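Local atomic coordinates of translation initiation inhibitor (Streptococcus pyogenes, PDB entry 2EWC), a protein that is of unknown function but belongs to the widespread YjgF family and is named, without direct proof of that role, a putative translation initiation inhibitor. Residues G22-V31 and F112-H122; E39-E50 and V78-F87. All coordinates share one frame; numbering follows the deposited sequence. Where two conformers were deposited one is given.

Interaction 1: residues G22-V31 and F112-H122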
loop_
_atom_site.group_PDB
_atom_site.type_symbol
_atom_site.label_atom_id
_atom_site.label_comp_id
_atom_site.label_asym_id
_atom_site.label_seq_id
_atom_site.Cartn_x
_atom_site.Cartn_y
_atom_site.Cartn_z
ATOM N N GLY B 22 29.187 -5.701 36.988
ATOM C CA GLY B 22 30.162 -5.966 35.925
ATOM C C GLY B 22 30.461 -4.713 35.117
ATOM O O GLY B 22 30.934 -3.726 35.669
ATOM N N ASP B 23 30.167 -4.755 33.812
ATOM C CA ASP B 23 30.450 -3.636 32.903
ATOM C C ASP B 23 29.272 -2.654 32.776
ATOM O O ASP B 23 29.377 -1.652 32.051
ATOM C CB ASP B 23 30.831 -4.169 31.510
ATOM C CG ASP B 23 32.166 -4.928 31.501
ATOM O OD1 ASP B 23 33.034 -4.687 32.393
ATOM O OD2 ASP B 23 32.354 -5.751 30.570
ATOM N N PHE B 24 28.162 -2.950 33.460
ATOM C CA PHE B 24 26.919 -2.166 33.331
ATOM C C PHE B 24 26.520 -1.444 34.599
ATOM O O PHE B 24 26.786 -1.922 35.700
ATOM C CB PHE B 24 25.791 -3.046 32.819
ATOM C CG PHE B 24 25.969 -3.440 31.373
ATOM C CD1 PHE B 24 25.434 -2.656 30.354
ATOM C CD2 PHE B 24 26.746 -4.544 31.032
ATOM C CE1 PHE B 24 25.625 -3.001 29.011
ATOM C CE2 PHE B 24 26.950 -4.889 29.693
ATOM C CZ PHE B 24 26.379 -4.119 28.685
ATOM N N TYR B 25 25.934 -0.254 34.427
ATOM C CA TYR B 25 25.592 0.605 35.541
ATOM C C TYR B 25 24.145 0.996 35.408
ATOM O O TYR B 25 23.746 1.507 34.362
ATOM C CB TYR B 25 26.477 1.842 35.555
ATOM C CG TYR B 25 27.935 1.514 35.718
ATOM C CD1 TYR B 25 28.547 1.633 36.953
ATOM C CD2 TYR B 25 28.694 1.040 34.640
ATOM C CE1 TYR B 25 29.891 1.311 37.118
ATOM C CE2 TYR B 25 30.041 0.713 34.798
ATOM C CZ TYR B 25 30.621 0.854 36.043
ATOM O OH TYR B 25 31.938 0.545 36.224
ATOM N N TYR B 26 23.363 0.739 36.450
ATOM C CA TYR B 26 21.920 0.987 36.422
ATOM C C TYR B 26 21.569 2.178 37.307
ATOM O O TYR B 26 21.802 2.159 38.510
ATOM C CB TYR B 26 21.153 -0.256 36.876
ATOM C CG TYR B 26 21.347 -1.381 35.916
ATOM C CD1 TYR B 26 20.403 -1.632 34.923
ATOM C CD2 TYR B 26 22.509 -2.165 35.953
ATOM C CE1 TYR B 26 20.599 -2.628 34.000
ATOM C CE2 TYR B 26 22.700 -3.169 35.034
ATOM C CZ TYR B 26 21.738 -3.400 34.067
ATOM O OH TYR B 26 21.916 -4.385 33.130
ATOM N N LEU B 27 21.005 3.204 36.689
ATOM C CA LEU B 27 20.596 4.419 37.397
ATOM C C LEU B 27 19.145 4.342 37.852
ATOM O O LEU B 27 18.242 4.056 37.054
ATOM C CB LEU B 27 20.798 5.641 36.501
ATOM C CG LEU B 27 22.261 6.029 36.211
ATOM C CD1 LEU B 27 22.514 6.264 34.706
ATOM C CD2 LEU B 27 22.596 7.246 36.998
ATOM N N ASN B 28 18.937 4.559 39.146
ATOM C CA ASN B 28 17.615 4.793 39.697
ATOM C C ASN B 28 17.016 6.044 38.991
ATOM O O ASN B 28 17.747 6.781 38.305
ATOM C CB ASN B 28 17.756 5.001 41.203
ATOM C CG ASN B 28 16.437 4.977 41.935
ATOM O OD1 ASN B 28 15.895 3.918 42.222
ATOM N ND2 ASN B 28 15.922 6.151 42.267
ATOM N N TYR B 29 15.700 6.263 39.095
ATOM C CA TYR B 29 15.100 7.457 38.478
ATOM C C TYR B 29 15.841 8.700 38.990
ATOM O O TYR B 29 16.196 8.786 40.171
ATOM C CB TYR B 29 13.582 7.562 38.750
ATOM C CG TYR B 29 13.226 7.759 40.209
ATOM C CD1 TYR B 29 13.200 9.037 40.774
ATOM C CD2 TYR B 29 12.921 6.660 41.029
ATOM C CE1 TYR B 29 12.872 9.222 42.130
ATOM C CE2 TYR B 29 12.597 6.825 42.365
ATOM C CZ TYR B 29 12.570 8.113 42.914
ATOM O OH TYR B 29 12.258 8.293 44.247
ATOM N N CYS B 30 16.097 9.632 38.081
ATOM C CA CYS B 30 16.786 10.872 38.379
ATOM C C CYS B 30 15.838 12.043 38.255
ATOM O O CYS B 30 15.106 12.164 37.286
ATOM C CB CYS B 30 17.947 11.091 37.420
ATOM S SG CYS B 30 19.206 9.828 37.489
ATOM N N VAL B 31 15.932 12.932 39.228
ATOM C CA VAL B 31 15.010 14.012 39.425
ATOM C C VAL B 31 15.824 15.205 39.936
ATOM O O VAL B 31 16.779 15.008 40.681
ATOM C CB VAL B 31 13.926 13.533 40.440
ATOM C CG1 VAL B 31 14.053 14.217 41.810
ATOM C CG2 VAL B 31 12.585 13.714 39.872
ATOM N N PHE B 112 8.948 15.605 35.498
ATOM C CA PHE B 112 9.898 14.835 34.704
ATOM C C PHE B 112 10.847 14.004 35.568
ATOM O O PHE B 112 11.300 14.463 36.622
ATOM C CB PHE B 112 10.694 15.795 33.814
ATOM C CG PHE B 112 11.702 15.118 32.935
ATOM C CD1 PHE B 112 11.313 14.527 31.731
ATOM C CD2 PHE B 112 13.034 15.049 33.322
ATOM C CE1 PHE B 112 12.249 13.882 30.907
ATOM C CE2 PHE B 112 13.981 14.402 32.517
ATOM C CZ PHE B 112 13.579 13.829 31.291
ATOM N N GLN B 113 11.119 12.780 35.124
ATOM C CA GLN B 113 12.134 11.920 35.733
ATOM C C GLN B 113 12.847 11.229 34.598
ATOM O O GLN B 113 12.288 11.106 33.509
ATOM C CB GLN B 113 11.525 10.854 36.633
ATOM C CG GLN B 113 10.807 11.371 37.874
ATOM C CD GLN B 113 10.331 10.228 38.771
ATOM O OE1 GLN B 113 10.259 9.080 38.339
ATOM N NE2 GLN B 113 9.980 10.548 40.023
ATOM N N VAL B 114 14.085 10.796 34.841
ATOM C CA VAL B 114 14.792 9.996 33.860
ATOM C C VAL B 114 15.559 8.869 34.561
ATOM O O VAL B 114 15.958 9.006 35.702
ATOM C CB VAL B 114 15.683 10.875 32.939
ATOM C CG1 VAL B 114 16.881 11.529 33.711
ATOM C CG2 VAL B 114 16.136 10.088 31.736
ATOM N N ASP B 115 15.691 7.725 33.902
ATOM C CA ASP B 115 16.588 6.694 34.384
ATOM C C ASP B 115 17.415 6.194 33.210
ATOM O O ASP B 115 17.292 6.710 32.099
ATOM C CB ASP B 115 15.812 5.583 35.115
ATOM C CG ASP B 115 15.203 4.544 34.175
ATOM O OD1 ASP B 115 14.871 3.429 34.661
ATOM O OD2 ASP B 115 15.059 4.807 32.958
ATOM N N GLY B 116 18.271 5.205 33.429
ATOM C CA GLY B 116 19.058 4.675 32.325
ATOM C C GLY B 116 20.023 3.581 32.705
ATOM O O GLY B 116 20.141 3.207 33.883
ATOM N N VAL B 117 20.703 3.074 31.676
ATOM C CA VAL B 117 21.787 2.129 31.802
ATOM C C VAL B 117 23.052 2.812 31.228
ATOM O O VAL B 117 22.985 3.459 30.194
ATOM C CB VAL B 117 21.474 0.812 31.009
ATOM C CG1 VAL B 117 22.530 -0.239 31.274
ATOM C CG2 VAL B 117 20.065 0.256 31.360
ATOM N N ALA B 118 24.183 2.674 31.905
ATOM C CA ALA B 118 25.485 3.096 31.363
ATOM C C ALA B 118 26.450 1.898 31.213
ATOM O O ALA B 118 26.209 0.827 31.775
ATOM C CB ALA B 118 26.100 4.185 32.239
ATOM N N TYR B 119 27.546 2.080 30.470
ATOM C CA TYR B 119 28.460 0.979 30.218
ATOM C C TYR B 119 29.905 1.438 30.275
ATOM O O TYR B 119 30.236 2.549 29.844
ATOM C CB TYR B 119 28.175 0.387 28.846
ATOM C CG TYR B 119 29.166 -0.664 28.351
ATOM C CD1 TYR B 119 29.042 -1.998 28.738
ATOM C CD2 TYR B 119 30.194 -0.330 27.465
ATOM C CE1 TYR B 119 29.904 -2.976 28.276
ATOM C CE2 TYR B 119 31.088 -1.320 26.985
ATOM C CZ TYR B 119 30.918 -2.646 27.408
ATOM O OH TYR B 119 31.754 -3.650 26.978
ATOM N N SER B 120 30.759 0.558 30.790
ATOM C CA SER B 120 32.187 0.781 30.823
ATOM C C SER B 120 32.910 -0.564 30.963
ATOM O O SER B 120 32.842 -1.214 32.010
ATOM C CB SER B 120 32.561 1.714 31.968
ATOM O OG SER B 120 33.916 2.081 31.855
ATOM N N LYS B 121 33.591 -0.965 29.899
ATOM C CA LYS B 121 34.289 -2.259 29.840
ATOM C C LYS B 121 35.480 -2.360 30.807
ATOM O O LYS B 121 36.372 -1.514 30.782
ATOM C CB LYS B 121 34.729 -2.549 28.389
ATOM C CG LYS B 121 35.669 -3.752 28.176
ATOM C CD LYS B 121 35.018 -5.069 28.556
ATOM C CE LYS B 121 35.956 -6.253 28.317
ATOM N NZ LYS B 121 35.930 -6.698 26.901
ATOM N N HIS B 122 35.466 -3.390 31.658
ATOM C CA HIS B 122 36.656 -3.798 32.444
ATOM C C HIS B 122 37.401 -4.981 31.791
ATOM O O HIS B 122 38.643 -4.990 31.720
ATOM C CB HIS B 122 36.288 -4.155 33.894
ATOM C CG HIS B 122 35.544 -3.072 34.613
ATOM N ND1 HIS B 122 34.165 -3.002 34.634
ATOM C CD2 HIS B 122 35.985 -2.012 35.331
ATOM C CE1 HIS B 122 33.786 -1.945 35.333
ATOM N NE2 HIS B 122 34.874 -1.331 35.772
HETATM O O HOH W 1 31.463 -5.947 28.192
HETATM O O HOH W 2 15.775 2.182 37.035
HETATM O O HOH W 3 18.123 1.585 35.053
#

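Interaction 2: residues E39-E50 and V78-F87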
loop_
_atom_site.group_PDB
_atom_site.type_symbol
_atom_site.label_atom_id
_atom_site.label_comp_id
_atom_site.label_asym_id
_atom_site.label_seq_id
_atom_site.Cartn_x
_atom_site.Cartn_y
_atom_site.Cartn_z
ATOM N N GLU B 39 11.825 22.704 31.312
ATOM C CA GLU B 39 13.215 22.714 30.839
ATOM C C GLU B 39 14.183 22.567 32.017
ATOM O O GLU B 39 15.149 21.801 31.940
ATOM C CB GLU B 39 13.523 23.979 30.021
ATOM C CG GLU B 39 14.818 23.917 29.212
ATOM C CD GLU B 39 15.104 25.233 28.478
ATOM O OE1 GLU B 39 16.121 25.888 28.803
ATOM O OE2 GLU B 39 14.290 25.636 27.597
ATOM N N SER B 40 13.902 23.288 33.104
ATOM C CA SER B 40 14.739 23.254 34.306
ATOM C C SER B 40 14.717 21.898 35.011
ATOM O O SER B 40 15.727 21.484 35.583
ATOM C CB SER B 40 14.331 24.352 35.286
ATOM O OG SER B 40 14.314 25.622 34.654
ATOM N N GLN B 41 13.574 21.212 34.976
ATOM C CA GLN B 41 13.462 19.892 35.627
ATOM C C GLN B 41 14.175 18.851 34.809
ATOM O O GLN B 41 14.713 17.909 35.361
ATOM C CB GLN B 41 12.008 19.482 35.880
ATOM C CG GLN B 41 11.353 20.330 36.928
ATOM C CD GLN B 41 10.083 19.733 37.456
ATOM O OE1 GLN B 41 9.854 18.528 37.354
ATOM N NE2 GLN B 41 9.242 20.574 38.037
ATOM N N ILE B 42 14.165 19.033 33.489
ATOM C CA ILE B 42 14.913 18.177 32.590
ATOM C C ILE B 42 16.426 18.342 32.828
ATOM O O ILE B 42 17.128 17.340 33.012
ATOM C CB ILE B 42 14.540 18.407 31.110
ATOM C CG1 ILE B 42 13.069 17.993 30.867
ATOM C CG2 ILE B 42 15.501 17.607 30.188
ATOM C CD1 ILE B 42 12.483 18.501 29.559
ATOM N N ASN B 43 16.912 19.588 32.853
ATOM C CA ASN B 43 18.314 19.856 33.252
ATOM C C ASN B 43 18.666 19.352 34.652
ATOM O O ASN B 43 19.745 18.824 34.856
ATOM C CB ASN B 43 18.663 21.340 33.136
ATOM C CG ASN B 43 18.878 21.775 31.694
ATOM O OD1 ASN B 43 18.375 22.820 31.258
ATOM N ND2 ASN B 43 19.606 20.964 30.940
ATOM N N GLY B 44 17.760 19.531 35.604
ATOM C CA GLY B 44 17.940 19.014 36.943
ATOM C C GLY B 44 18.038 17.493 36.950
ATOM O O GLY B 44 18.862 16.931 37.654
ATOM N N ALA B 45 17.205 16.815 36.168
ATOM C CA ALA B 45 17.270 15.366 36.150
ATOM C C ALA B 45 18.628 14.921 35.588
ATOM O O ALA B 45 19.250 14.017 36.133
ATOM C CB ALA B 45 16.151 14.805 35.348
ATOM N N PHE B 46 19.086 15.569 34.512
ATOM C CA PHE B 46 20.337 15.196 33.868
ATOM C C PHE B 46 21.559 15.555 34.737
ATOM O O PHE B 46 22.596 14.886 34.641
ATOM C CB PHE B 46 20.475 15.843 32.487
ATOM C CG PHE B 46 19.578 15.244 31.417
ATOM C CD1 PHE B 46 19.281 13.891 31.397
ATOM C CD2 PHE B 46 19.095 16.042 30.382
ATOM C CE1 PHE B 46 18.477 13.342 30.386
ATOM C CE2 PHE B 46 18.294 15.496 29.366
ATOM C CZ PHE B 46 17.988 14.148 29.375
ATOM N N ASP B 47 21.441 16.614 35.552
ATOM C CA ASP B 47 22.475 16.945 36.546
ATOM C C ASP B 47 22.613 15.808 37.572
ATOM O O ASP B 47 23.749 15.459 37.940
ATOM C CB ASP B 47 22.159 18.235 37.304
ATOM C CG ASP B 47 22.281 19.508 36.448
ATOM O OD1 ASP B 47 22.901 19.490 35.351
ATOM O OD2 ASP B 47 21.766 20.564 36.917
ATOM N N GLU B 48 21.492 15.247 38.051
ATOM C CA GLU B 48 21.559 14.086 38.954
ATOM C C GLU B 48 22.196 12.881 38.260
ATOM O O GLU B 48 23.047 12.203 38.857
ATOM C CB GLU B 48 20.199 13.677 39.541
ATOM C CG GLU B 48 20.020 13.944 41.071
ATOM C CD GLU B 48 19.204 12.843 41.830
ATOM O OE1 GLU B 48 18.091 12.391 41.376
ATOM O OE2 GLU B 48 19.670 12.453 42.927
HETATM N N MSE B 49 21.791 12.629 37.007
HETATM C CA MSE B 49 22.341 11.532 36.213
HETATM C C MSE B 49 23.875 11.660 36.118
HETATM O O MSE B 49 24.592 10.680 36.360
HETATM C CB MSE B 49 21.694 11.466 34.822
HETATM C CG MSE B 49 22.194 10.327 33.942
HETATM SE SE MSE B 49 21.322 10.079 32.355
HETATM C CE MSE B 49 21.514 11.657 31.580
ATOM N N GLU B 50 24.361 12.866 35.789
ATOM C CA GLU B 50 25.794 13.147 35.747
ATOM C C GLU B 50 26.465 12.977 37.112
ATOM O O GLU B 50 27.588 12.455 37.190
ATOM C CB GLU B 50 26.075 14.564 35.223
ATOM C CG GLU B 50 25.762 14.742 33.748
ATOM C CD GLU B 50 26.244 16.065 33.189
ATOM O OE1 GLU B 50 25.907 17.136 33.767
ATOM O OE2 GLU B 50 26.973 16.031 32.162
ATOM N N VAL B 78 11.166 19.631 24.163
ATOM C CA VAL B 78 11.927 20.384 25.168
ATOM C C VAL B 78 13.110 19.519 25.579
ATOM O O VAL B 78 14.226 20.003 25.633
ATOM C CB VAL B 78 11.077 20.761 26.411
ATOM C CG1 VAL B 78 11.923 21.557 27.438
ATOM C CG2 VAL B 78 9.802 21.553 25.996
HETATM N N MSE B 79 12.861 18.237 25.859
HETATM C CA MSE B 79 13.942 17.338 26.258
HETATM C C MSE B 79 14.974 17.153 25.139
HETATM O O MSE B 79 16.170 17.092 25.412
HETATM C CB MSE B 79 13.413 15.969 26.741
HETATM C CG MSE B 79 14.550 14.967 27.161
HETATM SE SE MSE B 79 14.063 13.240 27.444
HETATM C CE MSE B 79 13.441 12.817 25.795
ATOM N N GLU B 80 14.496 17.026 23.901
ATOM C CA GLU B 80 15.366 16.799 22.753
ATOM C C GLU B 80 16.360 17.931 22.540
ATOM O O GLU B 80 17.524 17.667 22.194
ATOM C CB GLU B 80 14.551 16.601 21.482
ATOM C CG GLU B 80 13.986 15.198 21.390
ATOM C CD GLU B 80 13.243 14.960 20.096
ATOM O OE1 GLU B 80 12.999 15.932 19.348
ATOM O OE2 GLU B 80 12.901 13.794 19.830
ATOM N N LYS B 81 15.901 19.174 22.740
ATOM C CA LYS B 81 16.769 20.358 22.695
ATOM C C LYS B 81 17.875 20.268 23.755
ATOM O O LYS B 81 19.038 20.560 23.485
ATOM C CB LYS B 81 15.958 21.656 22.902
ATOM C CG LYS B 81 16.827 22.920 22.973
ATOM C CD LYS B 81 16.040 24.229 23.312
ATOM C CE LYS B 81 17.028 25.423 23.343
ATOM N NZ LYS B 81 16.431 26.728 23.765
HETATM N N MSE B 82 17.489 19.868 24.963
HETATM C CA MSE B 82 18.412 19.776 26.087
HETATM C C MSE B 82 19.415 18.628 25.915
HETATM O O MSE B 82 20.574 18.732 26.321
HETATM C CB MSE B 82 17.613 19.588 27.377
HETATM C CG MSE B 82 17.868 20.652 28.428
HETATM SE SE MSE B 82 17.789 22.408 27.892
HETATM C CE MSE B 82 19.053 22.527 26.680
ATOM N N ILE B 83 18.950 17.536 25.314
ATOM C CA ILE B 83 19.803 16.401 24.984
ATOM C C ILE B 83 20.913 16.831 24.003
ATOM O O ILE B 83 22.094 16.540 24.216
ATOM C CB ILE B 83 18.970 15.237 24.424
ATOM C CG1 ILE B 83 18.231 14.537 25.579
ATOM C CG2 ILE B 83 19.862 14.219 23.660
ATOM C CD1 ILE B 83 17.237 13.469 25.109
ATOM N N LYS B 84 20.524 17.564 22.962
ATOM C CA LYS B 84 21.464 17.963 21.930
ATOM C C LYS B 84 22.538 18.888 22.502
ATOM O O LYS B 84 23.698 18.768 22.144
ATOM C CB LYS B 84 20.740 18.523 20.703
ATOM C CG LYS B 84 19.964 17.408 20.002
ATOM C CD LYS B 84 19.459 17.768 18.653
ATOM C CE LYS B 84 18.024 18.191 18.701
ATOM N NZ LYS B 84 17.709 18.995 17.477
ATOM N N GLU B 85 22.155 19.735 23.455
ATOM C CA GLU B 85 23.107 20.617 24.143
ATOM C C GLU B 85 24.029 19.898 25.148
ATOM O O GLU B 85 25.180 20.291 25.329
ATOM C CB GLU B 85 22.367 21.771 24.826
ATOM C CG GLU B 85 21.696 22.767 23.845
ATOM C CD GLU B 85 20.938 23.894 24.564
ATOM O OE1 GLU B 85 21.048 23.951 25.821
ATOM O OE2 GLU B 85 20.237 24.707 23.892
ATOM N N ARG B 86 23.537 18.847 25.791
ATOM C CA ARG B 86 24.309 18.182 26.851
ATOM C C ARG B 86 25.035 16.881 26.487
ATOM O O ARG B 86 26.038 16.537 27.131
ATOM C CB ARG B 86 23.438 18.003 28.091
ATOM C CG ARG B 86 23.109 19.355 28.683
ATOM C CD ARG B 86 22.332 19.199 29.927
ATOM N NE ARG B 86 23.155 18.664 30.996
ATOM C CZ ARG B 86 22.836 18.766 32.276
ATOM N NH1 ARG B 86 21.720 19.393 32.633
ATOM N NH2 ARG B 86 23.628 18.242 33.193
ATOM N N PHE B 87 24.544 16.176 25.465
ATOM C CA PHE B 87 25.135 14.904 25.014
ATOM C C PHE B 87 26.122 15.045 23.834
ATOM O O PHE B 87 26.847 14.099 23.521
ATOM C CB PHE B 87 24.045 13.895 24.648
ATOM C CG PHE B 87 23.368 13.269 25.826
ATOM C CD1 PHE B 87 22.420 13.979 26.564
ATOM C CD2 PHE B 87 23.653 11.951 26.182
ATOM C CE1 PHE B 87 21.760 13.395 27.644
ATOM C CE2 PHE B 87 23.014 11.344 27.277
ATOM C CZ PHE B 87 22.056 12.062 28.010
#

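Interaction 1: residues G22-V31 and F112-H122
The carboxylate of Asp-23 and the imidazole of His-122 run alongside each other head to tail, their planes 28° apart, and a single oxygen takes both bonds from His-122. Asp-23 OD1 accepts from His-122 ND1 at 3.0 Å, nearly along its C-O axis, and from the backbone His-122 N at 2.9 Å, which meets it from above the carboxylate plane. CG of His-122 stands beside its backbone N, which lets ND1 and the N-H both turn to OD1. The other oxygen, Asp-23 OD2, accepts from a water that also lies in the ring plane of Tyr-119, next to its OH.

Further along, strands 24-30 and 112-119 run antiparallel as adjacent inner strands of the mixed sheet, between 15-21 and 63-70. The Tyr-25/Ala-118 hydrogen-bonded pair is closed from both sides, and Ala-118 N reaches Tyr-25 O at 2.8 Å in the carbonyl plane. Phe-24 and Tyr-119 share one face of the sheet: Tyr-119 CD1 stands over the rim of the Phe-24 ring, 3.4 Å from Phe-24 CZ, with the planes oblique at 54°. On that same face Val-117 CG1 lies over the ring of Tyr-26, while Phe-24 also meets Phe-24 of neighbouring subunits. At the far end the Tyr-29 ring and the Gln-113 amide are nearly parallel (6°), with Gln-113 NE2 3.6 Å from Tyr-29 CD1.

The ND1 bond restrains the turn of the His-122 ring, the backbone N-H adds a second donor to the same oxygen, and together they would probably favour an ionised Asp-23, while the aromatic face continues into the subunit interface.

Interaction 2: residues E39-E50 and V78-F87
Two helices packed on the same side of the mixed sheet meet here, 38-54 against 76-87; their short segments approach to 9.7 Å between axes and cross at -44°, with side chains interlocking as knobs into holes. Arg-86 is one knob, seated among Asn-43, Phe-46, Asp-47 and Glu-50. CB of Phe-46 lies over the centre of one guanidinium face, 3.8 Å from Arg-86 CZ, and the acceptors gather at its edge. Arg-86 NH2 makes two salt bridges: Asp-47 OD1, at 2.6 Å, is met nearly along its C-O axis, whereas Glu-50 OE1, also at 2.6 Å, sits in the guanidinium plane but is approached from above its own carboxylate. Asp-47 OD1 bridges both nitrogens through a weak bond from Arg-86 NH1, and another weak bond, from Arg-86 NH1 to the backbone Asn-43 O (3.0 Å), adds a third acceptor. The bend at chi3 (71°) turns the otherwise extended arginine chain to bring this edge against helix 38-54.

Phe-46 is the complementary knob, among Met-79, Ile-83, Arg-86 and Phe-87. Phe-87 presents its edge to the Phe-46 ring, planes 79° apart, with Phe-87 CE1 over the ring centre and 4.2 Å from Phe-46 CZ. The selenomethionine Met-49 brings its CE to 3.6 Å from Phe-87 CZ. Toward the start of both segments, Ile-42 CD1 packs 3.8 Å from Val-78 CG1 and also touches Met-79, itself selenomethionine; Met-79 and Phe-87 continue onto strand 63-70.

The guanidinium is thus held at edge and face, and the two carboxylates probably balance its charge beside the apolar packing of Phe-46 and Phe-87.

How the interactions relate
Interaction 1 is the more buried contact and joins neighbouring strands of the sheet; interaction 2, partly buried, joins the two helices that cover one face of that sheet. Their centres are 15 Å apart, and along the chain 39-50 and 78-87 fall inside the loop closed by 22-31 and 112-122. The two meet directly: Ala-45 packs on Phe-112 and Cys-30, while Glu-48 OE1 probably accepts from Val-31 N. Backbone hydrogen bonds dominate the strand pair, whose direct side-chain hydrogen bonds across the contact lie at the Asp-23/His-122 end; in the helix pair, side chains supply both the apolar packing and the ionic edge. Both contacts also reach neighbouring subunits.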